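Local coordinates for conserved hypothetical protein TM1158 (Thermotoga maritima, PDB 1O1Y) that is a putative glutamine amidotransferase that probably hydrolyses glutamine and passes the released ammonia to an unspecified acceptor, at residues P54-S59 and L90-P95; Y81-I86 and L106-G111; D155-A160 and Q172-G177. One frame throughout, in Å; residues are numbered along the deposited sequence.

How the interactions relate
All three contacts lie within the glutamine amidotransferase domain and run along one flank of the mixed sheet. Interactions 1 and 2 share helix 78-92: its C-terminal end meets the loop 54-59, while its middle packs on helix 102-109. Interaction 3 continues from there, setting the loop 155-160 on strand 173-176. L90, L106 and L110 join the three, since L90 packs on V109, L106 on F174 and L110 on P157. Polarity follows position. Interaction 1 carries a salt bridge at its solvent-exposed edge, interaction 2 is apolar apart from a lysine arm, and interaction 3 combines a buried phenylalanine with a peripheral arginine-tyrosine contact.

Interaction 1: residues P54-S59 and L90-P95; sequences PLEEYS and LKKEIP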
ATOM      1  N   PRO A  54       6.988  -8.520  19.558  1.00 11.90           N
ATOM      2  CA  PRO A  54       5.603  -8.103  19.797  1.00 11.20           C
ATOM      3  C   PRO A  54       5.244  -6.850  19.010  1.00 12.37           C
ATOM      4  O   PRO A  54       6.091  -5.972  18.765  1.00 11.07           O
ATOM      5  CB  PRO A  54       5.569  -7.798  21.293  1.00 12.78           C
ATOM      6  CG  PRO A  54       6.782  -8.424  21.862  1.00 14.39           C
ATOM      7  CD  PRO A  54       7.784  -8.499  20.796  1.00 12.97           C
ATOM      8  N   LEU A  55       3.967  -6.743  18.639  1.00 12.02           N
ATOM      9  CA  LEU A  55       3.501  -5.623  17.859  1.00 12.78           C
ATOM     10  C   LEU A  55       3.790  -4.299  18.488  1.00 12.51           C
ATOM     11  O   LEU A  55       3.985  -3.317  17.782  1.00 12.27           O
ATOM     12  CB  LEU A  55       1.995  -5.700  17.643  1.00 13.90           C
ATOM     13  CG  LEU A  55       1.524  -6.660  16.579  1.00 15.91           C
ATOM     14  CD1 LEU A  55      -0.010  -6.728  16.653  1.00 14.83           C
ATOM     15  CD2 LEU A  55       2.023  -6.220  15.228  1.00 15.34           C
ATOM     16  N   GLU A  56       3.874  -4.274  19.810  1.00 13.05           N
ATOM     17  CA  GLU A  56       4.150  -3.025  20.488  1.00 14.56           C
ATOM     18  C   GLU A  56       5.557  -2.507  20.240  1.00 13.89           C
ATOM     19  O   GLU A  56       5.813  -1.337  20.472  1.00 13.53           O
ATOM     20  CB  GLU A  56       3.924  -3.170  21.992  1.00 15.66           C
ATOM     21  CG  GLU A  56       2.450  -3.142  22.365  1.00 24.60           C
ATOM     22  CD  GLU A  56       1.745  -4.505  22.299  1.00 33.12           C
ATOM     23  OE1 GLU A  56       0.573  -4.518  22.737  1.00 35.72           O
ATOM     24  OE2 GLU A  56       2.330  -5.548  21.832  1.00 31.01           O
ATOM     25  N   GLU A  57       6.491  -3.365  19.820  1.00 12.53           N
ATOM     26  CA  GLU A  57       7.826  -2.870  19.431  1.00 10.58           C
ATOM     27  C   GLU A  57       7.832  -2.068  18.115  1.00 11.20           C
ATOM     28  O   GLU A  57       8.815  -1.394  17.808  1.00 12.36           O
ATOM     29  CB  GLU A  57       8.847  -4.028  19.402  1.00 10.79           C
ATOM     30  CG  GLU A  57       9.200  -4.575  20.789  1.00  9.91           C
ATOM     31  CD  GLU A  57      10.414  -5.504  20.720  1.00 15.89           C
ATOM     32  OE1 GLU A  57      11.317  -5.241  19.888  1.00 18.88           O
ATOM     33  OE2 GLU A  57      10.465  -6.478  21.472  1.00 15.10           O
ATOM     34  N   TYR A  58       6.745  -2.083  17.340  1.00  9.12           N
ATOM     35  CA  TYR A  58       6.696  -1.394  16.072  1.00  8.36           C
ATOM     36  C   TYR A  58       5.903  -0.087  16.160  1.00  9.20           C
ATOM     37  O   TYR A  58       4.827  -0.032  16.758  1.00 12.06           O
ATOM     38  CB  TYR A  58       6.043  -2.283  15.004  1.00  7.56           C
ATOM     39  CG  TYR A  58       6.868  -3.499  14.724  1.00  9.44           C
ATOM     40  CD1 TYR A  58       8.027  -3.407  13.987  1.00  7.25           C
ATOM     41  CD2 TYR A  58       6.487  -4.751  15.217  1.00  7.01           C
ATOM     42  CE1 TYR A  58       8.818  -4.538  13.741  1.00 10.21           C
ATOM     43  CE2 TYR A  58       7.250  -5.886  14.968  1.00 10.29           C
ATOM     44  CZ  TYR A  58       8.408  -5.777  14.223  1.00  7.93           C
ATOM     45  OH  TYR A  58       9.150  -6.899  13.993  1.00  7.11           O
ATOM     46  N   SER A  59       6.437   0.958  15.538  1.00  8.98           N
ATOM     47  CA  SER A  59       5.801   2.282  15.454  1.00  9.53           C
ATOM     48  C   SER A  59       4.876   2.475  14.265  1.00 10.05           C
ATOM     49  O   SER A  59       4.099   3.463  14.208  1.00 10.16           O
ATOM     50  CB  SER A  59       6.897   3.352  15.340  1.00 10.31           C
ATOM     51  OG  SER A  59       7.761   3.279  16.434  1.00 16.24           O
ATOM     52  N   LEU A  90      -5.418  -2.619  14.861  1.00 12.34           N
ATOM     53  CA  LEU A  90      -6.498  -1.673  15.079  1.00 11.75           C
ATOM     54  C   LEU A  90      -6.814  -1.515  16.536  1.00 13.01           C
ATOM     55  O   LEU A  90      -7.022  -0.397  16.987  1.00 14.15           O
ATOM     56  CB  LEU A  90      -7.746  -2.105  14.315  1.00 12.83           C
ATOM     57  CG  LEU A  90      -7.604  -2.062  12.828  1.00 12.08           C
ATOM     58  CD1 LEU A  90      -8.751  -2.773  12.184  1.00 12.96           C
ATOM     59  CD2 LEU A  90      -7.558  -0.614  12.296  1.00 21.63           C
ATOM     60  N   LYS A  91      -6.852  -2.610  17.292  1.00 11.19           N
ATOM     61  CA  LYS A  91      -7.175  -2.525  18.700  1.00 12.68           C
ATOM     62  C   LYS A  91      -6.138  -1.732  19.473  1.00 12.54           C
ATOM     63  O   LYS A  91      -6.478  -0.990  20.403  1.00 11.01           O
ATOM     64  CB  LYS A  91      -7.305  -3.926  19.319  1.00 13.56           C
ATOM     65  CG  LYS A  91      -7.661  -3.900  20.794  1.00 19.80           C
ATOM     66  CD  LYS A  91      -7.633  -5.283  21.439  1.00 34.29           C
ATOM     67  CE  LYS A  91      -7.910  -5.180  22.956  1.00 36.13           C
ATOM     68  NZ  LYS A  91      -8.851  -6.222  23.427  1.00 38.91           N
ATOM     69  N   LYS A  92      -4.870  -1.892  19.099  1.00 11.94           N
ATOM     70  CA  LYS A  92      -3.751  -1.280  19.828  1.00 12.81           C
ATOM     71  C   LYS A  92      -3.481   0.116  19.252  1.00 13.14           C
ATOM     72  O   LYS A  92      -2.614   0.809  19.736  1.00 13.45           O
ATOM     73  CB  LYS A  92      -2.489  -2.133  19.669  1.00 12.20           C
ATOM     74  CG  LYS A  92      -2.440  -3.425  20.513  1.00 14.68           C
ATOM     75  CD  LYS A  92      -1.345  -4.404  19.963  1.00 19.62           C
ATOM     76  CE  LYS A  92      -1.463  -5.839  20.539  1.00 20.45           C
ATOM     77  NZ  LYS A  92      -1.508  -5.821  22.011  1.00 18.46           N
ATOM     78  N   GLU A  93      -4.206   0.469  18.194  1.00 13.41           N
ATOM     79  CA  GLU A  93      -4.123   1.774  17.516  1.00 14.48           C
ATOM     80  C   GLU A  93      -2.703   2.095  17.070  1.00 14.54           C
ATOM     81  O   GLU A  93      -2.222   3.221  17.239  1.00 14.89           O
ATOM     82  CB  GLU A  93      -4.740   2.871  18.442  1.00 16.00           C
ATOM     83  CG  GLU A  93      -6.188   2.549  18.799  1.00 14.63           C
ATOM     84  CD  GLU A  93      -6.828   3.604  19.678  1.00 36.26           C
ATOM     85  OE1 GLU A  93      -7.473   3.231  20.678  1.00 33.26           O
ATOM     86  OE2 GLU A  93      -6.674   4.801  19.362  1.00 36.13           O
ATOM     87  N   ILE A  94      -2.023   1.100  16.503  1.00 11.12           N
ATOM     88  CA  ILE A  94      -0.697   1.290  15.914  1.00 11.32           C
ATOM     89  C   ILE A  94      -0.887   1.857  14.518  1.00  9.79           C
ATOM     90  O   ILE A  94      -1.768   1.357  13.768  1.00 10.67           O
ATOM     91  CB  ILE A  94       0.098  -0.064  15.887  1.00 10.15           C
ATOM     92  CG1 ILE A  94       0.345  -0.563  17.319  1.00 15.47           C
ATOM     93  CG2 ILE A  94       1.445   0.118  15.203  1.00 10.99           C
ATOM     94  CD1 ILE A  94       0.837  -2.021  17.459  1.00 16.87           C
ATOM     95  N   PRO A  95      -0.116   2.881  14.134  1.00  9.27           N
ATOM     96  CA  PRO A  95      -0.192   3.360  12.753  1.00  9.74           C
ATOM     97  C   PRO A  95      -0.010   2.232  11.755  1.00 10.39           C
ATOM     98  O   PRO A  95       0.867   1.375  11.909  1.00 10.82           O
ATOM     99  CB  PRO A  95       0.914   4.393  12.675  1.00 10.85           C
ATOM    100  CG  PRO A  95       1.000   4.935  14.064  1.00  9.20           C
ATOM    101  CD  PRO A  95       0.816   3.700  14.940  1.00 11.73           C
TER
HETATM  102  O   HOH W   1       1.332  -7.797  21.840  1.00 43.71           O
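Where helix 78-92 ends in a Schellman motif, K92 reaches the short 3-10 segment 55-57 and pairs with E56, while I94, just past the turn, packs against the same segment. The motif is marked by E93, which takes positive phi (55°) and turns the chain toward strand 96-98; the facing loop leads into strand 60-63, so the contact joins the entries to two adjacent parallel strands. K92 NZ donates to E56 OE1 at 2.6 Å, meeting the oxygen on its syn side but 25° out of the carboxylate plane. The two side chains cross at about a right angle: the lysine bends at its last torsion, and the glutamate bends at chi2 (87°), which brings its carboxylate to the lysine. A water donates to E56 OE2 at 2.5 Å and takes only a weak bond from K92 NZ, so both carboxylate oxygens have a partner.

Deeper in, I94 CD1 lies 3.9 Å from L55 CB and 3.4 Å from L55 O. Its other branch, CG2, stands anti to the backbone N and comes within 3.7 Å of Y58 O. The ring of P95 covers S59 O, with CD at 3.4 Å. L55 also leans on E88 and I89 of the helix, whereas Y58 turns its hydroxyl to D41.

The chemistry is thus divided by depth: isoleucine and leucine carbons fill the inner side, and the ion pair spans an exposed edge, where solvent probably screens much of its charge attraction.

Interaction 2: residues Y81-I86 and L106-G111; sequences YEFQLI and LAKVLG
F83 of helix 78-92 meets K108 and V109 of helix 102-109 with two different parts of its ring. Over one face lies the aliphatic end of the lysine: K108 CE is 4.2 Å from the centroid of the F83 ring and 28° off its normal, a CH-pi contact. At the ring edge, near its plane, V109 CG2 approaches F83 CD2 to 3.5 Å. The same methyl also touches I86, with V109 CG2 to I86 CG2 at 3.8 Å, so one valine branch fills the groove between side chains a helical turn apart. I86 CG2 reaches on to L106 CD1 at 4.2 Å, a looser touch on the inner side.

K108 has CG anti to the backbone N (chi1 175°) and stays extended from there, which lays its methylenes across the phenylalanine. Its ammonium, K108 NZ, lies 3.6 Å from F83 CE1 and is anchored by a hydrogen bond to A70 O and a salt bridge to E73, a residue F83 also touches. M105 adds a further apolar surface against F83 and I86. The CA pairing runs in opposite senses along the two segments, F83 with V109 at 7.2 Å and I86 with L106 at 7.1 Å.

Helix 102-109 stops just beyond the contact in a Schellman motif: G111, with positive phi, bonds through N to K108 O, and A112 N to A107 O. L106 and L110 rest on F174 of strand 173-176, seating this helix on the mixed sheet, while L90 of helix 78-92 packs on V109, L110 and Y176 of that strand.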
ATOM      1  N   TYR A  81      -3.512 -15.431   9.408  1.00 11.83           N
ATOM      2  CA  TYR A  81      -2.614 -14.822  10.399  1.00 12.07           C
ATOM      3  C   TYR A  81      -2.528 -13.305  10.236  1.00 10.93           C
ATOM      4  O   TYR A  81      -2.549 -12.550  11.213  1.00 11.05           O
ATOM      5  CB  TYR A  81      -1.229 -15.450  10.250  1.00 11.78           C
ATOM      6  CG  TYR A  81      -0.194 -14.921  11.185  1.00 13.95           C
ATOM      7  CD1 TYR A  81      -0.343 -15.051  12.546  1.00 14.74           C
ATOM      8  CD2 TYR A  81       0.942 -14.277  10.712  1.00 15.44           C
ATOM      9  CE1 TYR A  81       0.650 -14.570  13.426  1.00 15.56           C
ATOM     10  CE2 TYR A  81       1.922 -13.776  11.591  1.00 13.06           C
ATOM     11  CZ  TYR A  81       1.764 -13.916  12.928  1.00 16.83           C
ATOM     12  OH  TYR A  81       2.724 -13.456  13.821  1.00 14.95           O
ATOM     13  N   GLU A  82      -2.424 -12.856   8.989  1.00 10.50           N
ATOM     14  CA  GLU A  82      -2.394 -11.445   8.686  1.00 10.85           C
ATOM     15  C   GLU A  82      -3.644 -10.743   9.104  1.00 10.37           C
ATOM     16  O   GLU A  82      -3.571  -9.671   9.687  1.00 10.30           O
ATOM     17  CB  GLU A  82      -2.187 -11.215   7.202  1.00 10.22           C
ATOM     18  CG  GLU A  82      -0.811 -11.657   6.737  1.00 14.57           C
ATOM     19  CD  GLU A  82      -0.563 -11.338   5.272  1.00 15.65           C
ATOM     20  OE1 GLU A  82      -1.194 -10.419   4.741  1.00 17.11           O
ATOM     21  OE2 GLU A  82       0.287 -12.019   4.660  1.00 21.48           O
ATOM     22  N   PHE A  83      -4.805 -11.330   8.827  1.00 10.22           N
ATOM     23  CA  PHE A  83      -6.070 -10.729   9.308  1.00 11.03           C
ATOM     24  C   PHE A  83      -6.088 -10.594  10.846  1.00 11.48           C
ATOM     25  O   PHE A  83      -6.576  -9.584  11.376  1.00 10.93           O
ATOM     26  CB  PHE A  83      -7.264 -11.535   8.811  1.00 11.23           C
ATOM     27  CG  PHE A  83      -7.632 -11.246   7.367  1.00 11.55           C
ATOM     28  CD1 PHE A  83      -7.632 -12.266   6.430  1.00 14.95           C
ATOM     29  CD2 PHE A  83      -7.923  -9.942   6.942  1.00 11.47           C
ATOM     30  CE1 PHE A  83      -7.938 -12.009   5.111  1.00 11.63           C
ATOM     31  CE2 PHE A  83      -8.241  -9.690   5.634  1.00 12.31           C
ATOM     32  CZ  PHE A  83      -8.236 -10.736   4.701  1.00 14.61           C
ATOM     33  N   GLN A  84      -5.550 -11.581  11.547  1.00 11.11           N
ATOM     34  CA  GLN A  84      -5.456 -11.533  12.992  1.00 12.52           C
ATOM     35  C   GLN A  84      -4.563 -10.371  13.413  1.00 11.55           C
ATOM     36  O   GLN A  84      -4.891  -9.628  14.377  1.00 11.83           O
ATOM     37  CB  GLN A  84      -4.917 -12.840  13.587  1.00 13.41           C
ATOM     38  CG  GLN A  84      -5.874 -13.994  13.422  1.00 20.87           C
ATOM     39  CD  GLN A  84      -5.313 -15.339  13.866  1.00 33.84           C
ATOM     40  OE1 GLN A  84      -4.106 -15.580  13.819  1.00 32.52           O
ATOM     41  NE2 GLN A  84      -6.206 -16.226  14.271  1.00 38.54           N
ATOM     42  N   LEU A  85      -3.456 -10.175  12.715  1.00 10.22           N
ATOM     43  CA  LEU A  85      -2.570  -9.029  13.037  1.00 11.27           C
ATOM     44  C   LEU A  85      -3.262  -7.699  12.814  1.00  9.06           C
ATOM     45  O   LEU A  85      -3.149  -6.779  13.647  1.00  9.37           O
ATOM     46  CB  LEU A  85      -1.281  -9.068  12.222  1.00 10.25           C
ATOM     47  CG  LEU A  85      -0.365 -10.257  12.459  1.00 12.87           C
ATOM     48  CD1 LEU A  85       0.842 -10.157  11.544  1.00 14.59           C
ATOM     49  CD2 LEU A  85       0.064 -10.354  13.895  1.00 16.82           C
ATOM     50  N   ILE A  86      -4.006  -7.573  11.718  1.00  9.11           N
ATOM     51  CA  ILE A  86      -4.717  -6.319  11.448  1.00  8.50           C
ATOM     52  C   ILE A  86      -5.682  -5.999  12.576  1.00  9.26           C
ATOM     53  O   ILE A  86      -5.733  -4.878  13.019  1.00 10.34           O
ATOM     54  CB  ILE A  86      -5.457  -6.364  10.069  1.00  9.24           C
ATOM     55  CG1 ILE A  86      -4.495  -6.433   8.897  1.00  7.94           C
ATOM     56  CG2 ILE A  86      -6.295  -5.088   9.864  1.00 14.22           C
ATOM     57  CD1 ILE A  86      -5.173  -6.760   7.521  1.00 12.22           C
ATOM     58  N   LEU A 106      -7.535  -4.361   4.784  1.00  9.18           N
ATOM     59  CA  LEU A 106      -7.961  -3.436   5.824  1.00 10.38           C
ATOM     60  C   LEU A 106      -9.464  -3.142   5.693  1.00  9.70           C
ATOM     61  O   LEU A 106     -10.203  -3.149   6.684  1.00 10.02           O
ATOM     62  CB  LEU A 106      -7.162  -2.120   5.758  1.00  9.19           C
ATOM     63  CG  LEU A 106      -7.584  -1.019   6.756  1.00  9.51           C
ATOM     64  CD1 LEU A 106      -7.435  -1.432   8.207  1.00 16.14           C
ATOM     65  CD2 LEU A 106      -6.783   0.274   6.488  1.00 12.33           C
ATOM     66  N   ALA A 107      -9.921  -2.848   4.483  1.00 10.25           N
ATOM     67  CA  ALA A 107     -11.348  -2.594   4.239  1.00 10.30           C
ATOM     68  C   ALA A 107     -12.224  -3.751   4.698  1.00  9.94           C
ATOM     69  O   ALA A 107     -13.264  -3.561   5.303  1.00  8.95           O
ATOM     70  CB  ALA A 107     -11.595  -2.327   2.785  1.00  9.66           C
ATOM     71  N   LYS A 108     -11.801  -4.970   4.392  1.00  7.59           N
ATOM     72  CA  LYS A 108     -12.515  -6.163   4.823  1.00  9.11           C
ATOM     73  C   LYS A 108     -12.620  -6.266   6.359  1.00  8.62           C
ATOM     74  O   LYS A 108     -13.667  -6.577   6.887  1.00  9.29           O
ATOM     75  CB  LYS A 108     -11.837  -7.427   4.230  1.00  8.95           C
ATOM     76  CG  LYS A 108     -12.442  -8.711   4.723  1.00 11.61           C
ATOM     77  CD  LYS A 108     -11.776  -9.929   4.042  1.00 14.88           C
ATOM     78  CE  LYS A 108     -11.987 -11.206   4.856  1.00 23.34           C
ATOM     79  NZ  LYS A 108     -11.428 -12.472   4.245  1.00 18.43           N
ATOM     80  N   VAL A 109     -11.516  -6.038   7.057  1.00  9.37           N
ATOM     81  CA  VAL A 109     -11.517  -6.098   8.514  1.00  9.17           C
ATOM     82  C   VAL A 109     -12.498  -5.064   9.091  1.00 10.15           C
ATOM     83  O   VAL A 109     -13.174  -5.313  10.112  1.00 10.19           O
ATOM     84  CB  VAL A 109     -10.104  -5.961   9.072  1.00 10.00           C
ATOM     85  CG1 VAL A 109     -10.132  -5.777  10.562  1.00 13.36           C
ATOM     86  CG2 VAL A 109      -9.276  -7.190   8.713  1.00 12.07           C
ATOM     87  N   LEU A 110     -12.621  -3.926   8.404  1.00  8.85           N
ATOM     88  CA  LEU A 110     -13.513  -2.832   8.814  1.00 10.64           C
ATOM     89  C   LEU A 110     -14.934  -3.046   8.264  1.00 11.74           C
ATOM     90  O   LEU A 110     -15.790  -2.146   8.315  1.00 11.36           O
ATOM     91  CB  LEU A 110     -12.933  -1.512   8.311  1.00  9.54           C
ATOM     92  CG  LEU A 110     -11.617  -1.122   9.001  1.00 14.19           C
ATOM     93  CD1 LEU A 110     -11.112   0.156   8.375  1.00 15.01           C
ATOM     94  CD2 LEU A 110     -11.816  -0.940  10.480  1.00 15.58           C
ATOM     95  N   GLY A 111     -15.185  -4.224   7.707  1.00 10.45           N
ATOM     96  CA  GLY A 111     -16.540  -4.635   7.406  1.00 10.88           C
ATOM     97  C   GLY A 111     -17.021  -4.426   5.972  1.00 11.38           C
ATOM     98  O   GLY A 111     -18.168  -4.738   5.694  1.00 12.60           O
TER

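Interaction 3: residues D155-A160 and Q172-G177; sequences DLPRRA and QGFVYG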
ATOM      1  N   ASP A 155     -15.719  -1.425  -1.217  1.00 11.84           N
ATOM      2  CA  ASP A 155     -16.622  -0.422  -0.657  1.00 11.29           C
ATOM      3  C   ASP A 155     -15.894   0.349   0.441  1.00 11.45           C
ATOM      4  O   ASP A 155     -14.973  -0.148   1.064  1.00 11.29           O
ATOM      5  CB  ASP A 155     -17.812  -1.086  -0.033  1.00 11.10           C
ATOM      6  CG  ASP A 155     -18.790  -1.625  -1.050  1.00 10.56           C
ATOM      7  OD1 ASP A 155     -18.764  -1.150  -2.218  1.00 13.56           O
ATOM      8  OD2 ASP A 155     -19.622  -2.514  -0.741  1.00 12.91           O
ATOM      9  N   LEU A 156     -16.314   1.583   0.674  1.00 10.38           N
ATOM     10  CA  LEU A 156     -15.758   2.386   1.768  1.00 10.29           C
ATOM     11  C   LEU A 156     -16.316   1.903   3.096  1.00  9.95           C
ATOM     12  O   LEU A 156     -17.512   1.855   3.272  1.00  8.41           O
ATOM     13  CB  LEU A 156     -16.132   3.854   1.554  1.00  9.61           C
ATOM     14  CG  LEU A 156     -15.626   4.892   2.567  1.00 11.55           C
ATOM     15  CD1 LEU A 156     -14.147   5.028   2.439  1.00 14.84           C
ATOM     16  CD2 LEU A 156     -16.301   6.205   2.329  1.00 12.23           C
ATOM     17  N   PRO A 157     -15.464   1.500   4.042  1.00 10.07           N
ATOM     18  CA  PRO A 157     -15.990   1.050   5.319  1.00  9.87           C
ATOM     19  C   PRO A 157     -16.767   2.153   6.010  1.00 10.92           C
ATOM     20  O   PRO A 157     -16.477   3.348   5.854  1.00 11.52           O
ATOM     21  CB  PRO A 157     -14.742   0.722   6.124  1.00  9.56           C
ATOM     22  CG  PRO A 157     -13.694   0.383   5.120  1.00  8.87           C
ATOM     23  CD  PRO A 157     -13.999   1.321   3.963  1.00 10.77           C
ATOM     24  N   ARG A 158     -17.740   1.731   6.772  1.00 11.63           N
ATOM     25  CA  ARG A 158     -18.670   2.663   7.392  1.00 14.24           C
ATOM     26  C   ARG A 158     -17.917   3.650   8.259  1.00 15.54           C
ATOM     27  O   ARG A 158     -18.194   4.844   8.252  1.00 16.85           O
ATOM     28  CB  ARG A 158     -19.692   1.932   8.228  1.00 14.04           C
ATOM     29  CG  ARG A 158     -20.738   2.890   8.812  1.00 16.84           C
ATOM     30  CD  ARG A 158     -21.808   2.203   9.647  1.00 24.42           C
ATOM     31  NE  ARG A 158     -21.197   1.210  10.520  1.00 22.03           N
ATOM     32  CZ  ARG A 158     -20.796   1.430  11.763  1.00 31.29           C
ATOM     33  NH1 ARG A 158     -20.998   2.606  12.355  1.00 34.54           N
ATOM     34  NH2 ARG A 158     -20.221   0.442  12.436  1.00 30.40           N
ATOM     35  N   ARG A 159     -16.960   3.186   9.020  1.00 15.46           N
ATOM     36  CA  ARG A 159     -16.339   4.172   9.914  1.00 20.13           C
ATOM     37  C   ARG A 159     -15.212   5.039   9.233  1.00 16.77           C
ATOM     38  O   ARG A 159     -14.666   5.981   9.825  1.00 17.19           O
ATOM     39  CB  ARG A 159     -15.850   3.425  11.156  1.00 21.31           C
ATOM     40  CG  ARG A 159     -17.000   2.873  12.057  1.00 28.45           C
ATOM     41  CD  ARG A 159     -16.543   1.741  13.019  1.00 39.81           C
ATOM     42  NE  ARG A 159     -16.111   0.529  12.291  1.00 37.36           N
ATOM     43  CZ  ARG A 159     -15.387  -0.475  12.810  1.00 40.21           C
ATOM     44  NH1 ARG A 159     -14.965  -0.445  14.077  1.00 48.42           N
ATOM     45  NH2 ARG A 159     -15.078  -1.523  12.052  1.00 36.35           N
ATOM     46  N   ALA A 160     -14.912   4.757   7.972  1.00 13.26           N
ATOM     47  CA  ALA A 160     -13.770   5.361   7.310  1.00 12.15           C
ATOM     48  C   ALA A 160     -14.092   6.652   6.572  1.00 13.39           C
ATOM     49  O   ALA A 160     -15.239   6.895   6.137  1.00 12.11           O
ATOM     50  CB  ALA A 160     -13.142   4.350   6.343  1.00 12.15           C
ATOM     51  N   GLN A 172     -10.313   4.924  -3.786  1.00 10.13           N
ATOM     52  CA  GLN A 172      -8.868   4.759  -4.026  1.00 10.06           C
ATOM     53  C   GLN A 172      -8.065   4.817  -2.753  1.00 10.49           C
ATOM     54  O   GLN A 172      -6.925   4.356  -2.727  1.00 11.82           O
ATOM     55  CB  GLN A 172      -8.398   5.807  -5.030  1.00  9.05           C
ATOM     56  CG  GLN A 172      -8.839   5.447  -6.473  1.00  9.83           C
ATOM     57  CD  GLN A 172      -8.023   4.363  -7.144  1.00 12.45           C
ATOM     58  OE1 GLN A 172      -7.067   3.853  -6.546  1.00 15.64           O
ATOM     59  NE2 GLN A 172      -8.390   4.013  -8.403  1.00 11.95           N
ATOM     60  N   GLY A 173      -8.584   5.453  -1.721  1.00 11.09           N
ATOM     61  CA  GLY A 173      -7.843   5.562  -0.466  1.00 11.23           C
ATOM     62  C   GLY A 173      -8.754   6.046   0.662  1.00 10.78           C
ATOM     63  O   GLY A 173      -9.724   6.787   0.421  1.00 11.33           O
ATOM     64  N   PHE A 174      -8.485   5.582   1.882  1.00  9.90           N
ATOM     65  CA  PHE A 174      -9.299   5.909   3.024  1.00  8.51           C
ATOM     66  C   PHE A 174      -8.469   5.888   4.279  1.00  9.12           C
ATOM     67  O   PHE A 174      -7.390   5.350   4.303  1.00  8.56           O
ATOM     68  CB  PHE A 174     -10.509   4.969   3.143  1.00  9.89           C
ATOM     69  CG  PHE A 174     -10.139   3.538   3.441  1.00  9.35           C
ATOM     70  CD1 PHE A 174      -9.854   2.642   2.415  1.00 12.67           C
ATOM     71  CD2 PHE A 174     -10.040   3.103   4.755  1.00 10.71           C
ATOM     72  CE1 PHE A 174      -9.510   1.333   2.708  1.00 13.89           C
ATOM     73  CE2 PHE A 174      -9.710   1.764   5.049  1.00  9.05           C
ATOM     74  CZ  PHE A 174      -9.434   0.889   4.022  1.00 10.06           C
ATOM     75  N   VAL A 175      -9.019   6.496   5.317  1.00  9.77           N
ATOM     76  CA  VAL A 175      -8.406   6.532   6.628  1.00 11.59           C
ATOM     77  C   VAL A 175      -9.471   6.166   7.686  1.00 11.39           C
ATOM     78  O   VAL A 175     -10.662   6.522   7.582  1.00 12.46           O
ATOM     79  CB  VAL A 175      -7.826   7.939   6.961  0.65 12.03           C
ATOM     80  CG1 VAL A 175      -7.377   8.034   8.417  0.65 12.59           C
ATOM     81  CG2 VAL A 175      -6.714   8.300   6.028  0.65  9.34           C
ATOM     82  N   TYR A 176      -9.028   5.422   8.678  1.00 11.65           N
ATOM     83  CA  TYR A 176      -9.831   5.042   9.844  1.00 12.53           C
ATOM     84  C   TYR A 176      -8.895   5.085  11.031  1.00 13.09           C
ATOM     85  O   TYR A 176      -8.043   4.235  11.173  1.00 11.20           O
ATOM     86  CB  TYR A 176     -10.401   3.631   9.665  1.00 13.41           C
ATOM     87  CG  TYR A 176     -11.130   3.097  10.885  1.00 16.25           C
ATOM     88  CD1 TYR A 176     -12.420   3.468  11.163  1.00 32.70           C
ATOM     89  CD2 TYR A 176     -10.490   2.252  11.775  1.00 21.56           C
ATOM     90  CE1 TYR A 176     -13.053   2.996  12.311  1.00 36.78           C
ATOM     91  CE2 TYR A 176     -11.129   1.775  12.897  1.00 30.32           C
ATOM     92  CZ  TYR A 176     -12.405   2.156  13.155  1.00 31.04           C
ATOM     93  OH  TYR A 176     -13.049   1.689  14.283  1.00 49.25           O
ATOM     94  N   GLY A 177      -9.018   6.114  11.854  1.00 15.46           N
ATOM     95  CA  GLY A 177      -8.144   6.286  13.013  1.00 16.15           C
ATOM     96  C   GLY A 177      -6.736   6.532  12.517  1.00 14.83           C
ATOM     97  O   GLY A 177      -6.502   7.402  11.678  1.00 14.81           O
TER
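Apolar packing around F174, on strand 173-176 of the mixed sheet, forms the inner part of this contact with the loop 155-160, which closes in a type I beta turn from P157 to A160. P157 CD sits 4.3 Å above one face of the F174 ring, over its centre. A160 CB approaches F174 CD2 to 3.7 Å, and L156 CD1 meets F174 CB at the same separation as the two side chains run past each other in opposite directions. Beyond this contact the F174 ring also meets F154, L106 and A107, the last two on helix 102-109.

Backbone interactions are few. The turn is closed by A160 N bonding to P157 O at 3.0 Å, and A160 CA makes a CH...O contact with V175 O at 3.3 Å, the angle at the hydrogen being 122°.

The outer part is an arginine-tyrosine contact. R159 bends at chi3 (-65°), bringing one face of its guanidinium to Y176 CZ, which lies 3.6 Å above that plane, offset toward the rim, with guanidinium and ring planes 60° apart. L110 packs beside both residues. Although R159 NH1 lies 2.9 Å from Y176 OH, the angle is too poor for a hydrogen bond; nearer the turn, R159 CB abuts the edge of the tyrosine ring.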